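Local structure of WlaRA, TDP-fucose-3,4-ketoisomerase (Campylobacter jejuni subsp. jejuni 81116, 5TPV) at residues 120-123 with 124-127. The protein is a WxcM-like ketoisomerase of the cupin clan, a beta-fold protein that binds thymidine-5'-diphosphate and forms a two-chain assembly. Residues are numbered along the deposited sequence; the frame is centred on the assembly and turned at random.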
ATOM      1  N   ILE B 120      15.945 -16.002  -3.616  1.00 36.73           N
ATOM      2  CA  ILE B 120      17.329 -16.379  -3.689  1.00 37.71           C
ATOM      3  C   ILE B 120      18.117 -15.513  -2.724  1.00 39.17           C
ATOM      4  O   ILE B 120      18.247 -14.312  -2.936  1.00 32.37           O
ATOM      5  CB  ILE B 120      17.838 -16.192  -5.113  1.00 39.41           C
ATOM      6  CG1 ILE B 120      16.930 -16.970  -6.046  1.00 39.16           C
ATOM      7  CG2 ILE B 120      19.287 -16.663  -5.210  1.00 46.59           C
ATOM      8  CD1 ILE B 120      17.092 -16.492  -7.456  1.00 55.80           C
ATOM      9  N   TYR B 121      18.613 -16.161  -1.669  1.00 37.19           N
ATOM     10  CA  TYR B 121      19.385 -15.514  -0.621  1.00 39.48           C
ATOM     11  C   TYR B 121      20.894 -15.630  -0.810  1.00 41.76           C
ATOM     12  O   TYR B 121      21.671 -14.983  -0.100  1.00 40.75           O
ATOM     13  CB  TYR B 121      19.047 -16.171   0.714  1.00 42.32           C
ATOM     14  CG  TYR B 121      17.669 -15.832   1.241  1.00 45.23           C
ATOM     15  CD1 TYR B 121      17.405 -14.568   1.749  1.00 45.35           C
ATOM     16  CD2 TYR B 121      16.649 -16.787   1.315  1.00 47.03           C
ATOM     17  CE1 TYR B 121      16.159 -14.250   2.308  1.00 50.03           C
ATOM     18  CE2 TYR B 121      15.394 -16.477   1.867  1.00 45.69           C
ATOM     19  CZ  TYR B 121      15.141 -15.208   2.360  1.00 48.68           C
ATOM     20  OH  TYR B 121      13.889 -14.850   2.894  1.00 56.22           O
ATOM     21  N   ASP B 122      21.321 -16.437  -1.768  1.00 38.92           N
ATOM     22  CA  ASP B 122      22.746 -16.562  -2.005  1.00 45.73           C
ATOM     23  C   ASP B 122      23.188 -15.893  -3.292  1.00 40.88           C
ATOM     24  O   ASP B 122      22.906 -16.384  -4.390  1.00 42.66           O
ATOM     25  CB  ASP B 122      23.142 -18.040  -2.057  1.00 52.75           C
ATOM     26  CG  ASP B 122      24.664 -18.258  -1.949  1.00 60.69           C
ATOM     27  OD1 ASP B 122      25.035 -19.153  -1.157  1.00 61.74           O
ATOM     28  OD2 ASP B 122      25.469 -17.579  -2.647  1.00 53.09           O
ATOM     29  N   TYR B 123      23.939 -14.811  -3.141  1.00 45.66           N
ATOM     30  CA  TYR B 123      24.334 -13.981  -4.271  1.00 51.78           C
ATOM     31  C   TYR B 123      25.050 -14.752  -5.376  1.00 42.47           C
ATOM     32  O   TYR B 123      24.781 -14.572  -6.554  1.00 51.00           O
ATOM     33  CB  TYR B 123      25.178 -12.811  -3.779  1.00 48.76           C
ATOM     34  CG  TYR B 123      25.559 -11.890  -4.889  1.00 51.82           C
ATOM     35  CD1 TYR B 123      24.615 -11.030  -5.429  1.00 51.59           C
ATOM     36  CD2 TYR B 123      26.865 -11.869  -5.402  1.00 51.30           C
ATOM     37  CE1 TYR B 123      24.946 -10.186  -6.460  1.00 45.08           C
ATOM     38  CE2 TYR B 123      27.210 -11.039  -6.455  1.00 44.48           C
ATOM     39  CZ  TYR B 123      26.250 -10.181  -6.972  1.00 52.76           C
ATOM     40  OH  TYR B 123      26.573  -9.303  -7.991  1.00 43.49           O
ATOM     41  N   LYS B 124      25.956 -15.619  -4.975  1.00 52.23           N
ATOM     42  CA  LYS B 124      26.724 -16.452  -5.896  1.00 56.86           C
ATOM     43  C   LYS B 124      25.777 -17.206  -6.833  1.00 48.01           C
ATOM     44  O   LYS B 124      25.885 -17.096  -8.055  1.00 42.97           O
ATOM     45  CB  LYS B 124      27.635 -17.463  -5.146  1.00 74.73           C
ATOM     46  CG  LYS B 124      28.337 -17.018  -3.849  1.00 90.48           C
ATOM     47  CD  LYS B 124      29.661 -16.290  -4.070  1.00101.65           C
ATOM     48  CE  LYS B 124      30.796 -17.250  -4.415  1.00105.66           C
ATOM     49  NZ  LYS B 124      31.721 -16.688  -5.442  1.00102.36           N
ATOM     50  N   TYR B 125      24.831 -17.949  -6.260  1.00 42.13           N
ATOM     51  CA  TYR B 125      23.810 -18.630  -7.064  1.00 45.53           C
ATOM     52  C   TYR B 125      22.805 -17.696  -7.766  1.00 49.40           C
ATOM     53  O   TYR B 125      22.317 -18.023  -8.855  1.00 48.19           O
ATOM     54  CB  TYR B 125      23.089 -19.691  -6.215  1.00 49.71           C
ATOM     55  CG  TYR B 125      24.127 -20.657  -5.694  1.00 54.16           C
ATOM     56  CD1 TYR B 125      24.894 -21.401  -6.603  1.00 53.07           C
ATOM     57  CD2 TYR B 125      24.423 -20.738  -4.328  1.00 58.54           C
ATOM     58  CE1 TYR B 125      25.893 -22.236  -6.163  1.00 65.44           C
ATOM     59  CE2 TYR B 125      25.424 -21.577  -3.874  1.00 68.53           C
ATOM     60  CZ  TYR B 125      26.142 -22.316  -4.807  1.00 70.23           C
ATOM     61  OH  TYR B 125      27.134 -23.152  -4.413  1.00 63.76           O
ATOM     62  N   PHE B 126      22.529 -16.533  -7.177  1.00 40.65           N
ATOM     63  CA  PHE B 126      21.799 -15.486  -7.925  1.00 42.72           C
ATOM     64  C   PHE B 126      22.486 -15.196  -9.263  1.00 40.31           C
ATOM     65  O   PHE B 126      21.825 -15.202 -10.317  1.00 39.01           O
ATOM     66  CB  PHE B 126      21.576 -14.178  -7.119  1.00 36.21           C
ATOM     67  CG  PHE B 126      21.109 -13.019  -7.978  1.00 38.97           C
ATOM     68  CD1 PHE B 126      19.853 -13.035  -8.550  1.00 38.16           C
ATOM     69  CD2 PHE B 126      21.976 -11.987  -8.314  1.00 34.87           C
ATOM     70  CE1 PHE B 126      19.421 -12.008  -9.374  1.00 35.25           C
ATOM     71  CE2 PHE B 126      21.558 -10.958  -9.128  1.00 33.61           C
ATOM     72  CZ  PHE B 126      20.263 -10.953  -9.628  1.00 33.12           C
ATOM     73  N   CYS B 127      23.795 -14.943  -9.210  1.00 38.56           N
ATOM     74  CA  CYS B 127      24.559 -14.610 -10.431  1.00 46.99           C
ATOM     75  C   CYS B 127      24.531 -15.765 -11.432  1.00 43.18           C
ATOM     76  O   CYS B 127      24.327 -15.560 -12.623  1.00 42.86           O
ATOM     77  CB  CYS B 127      26.003 -14.186 -10.131  1.00 48.04           C
ATOM     78  SG  CYS B 127      26.229 -12.655  -9.191  1.00 50.29           S
TER
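Y123 and C127 meet one turn apart at the start of helix 123-136, the cysteine sulfur lying over a face of the tyrosine ring. Followed outward from the backbone, Y123 CB leads off beside the peptide to K124, and the contact proper begins at the ring. With CG anti to the backbone N (chi1 -177°), the ring runs out alongside the helix. On one rim, CD1 and CE1 pass the ring of F126; CE1 is 3.9 Å from F126 CD2 and lies at that ring's edge, near its plane. C127 SG sits off-centre above the Y123 face, 3.6 Å from the ring centroid and 29° off the normal, and is closest to the CE2-CZ rim, 3.3 Å from Y123 CZ and the same from CE2. This is a Cys sulfur-aromatic contact. At the tip, Y123 OH is hydrogen-bonded to D70, while W94 meets the ring edge-to-face, so the tyrosine ties the helix start to strands 65-70 and 94-98 of the cupin beta-fold. D122 is the N-cap: OD2 accepts a weak, bent bond from K124 N, 3.1 Å long. The same oxygen lies beside K124 CB and CG, whereas K124 NZ is carried away by a bent chain. D122 CG approaches Y125 CD2 to 3.4 Å, the carboxylate turned 61° from the ring plane. The backbone hydrogen bonds F126 N to D122 O (2.8 Å) and C127 N to Y123 O close the first helical turns. On the inner side, I120 CG2 touches F126 CB at 3.9 Å, the two side chains crossing at about a right angle, and M92 packs against both. Between I120 and D122, Y121 turns away from the helix, its OH hydrogen-bonded to thymidine-5'-diphosphate.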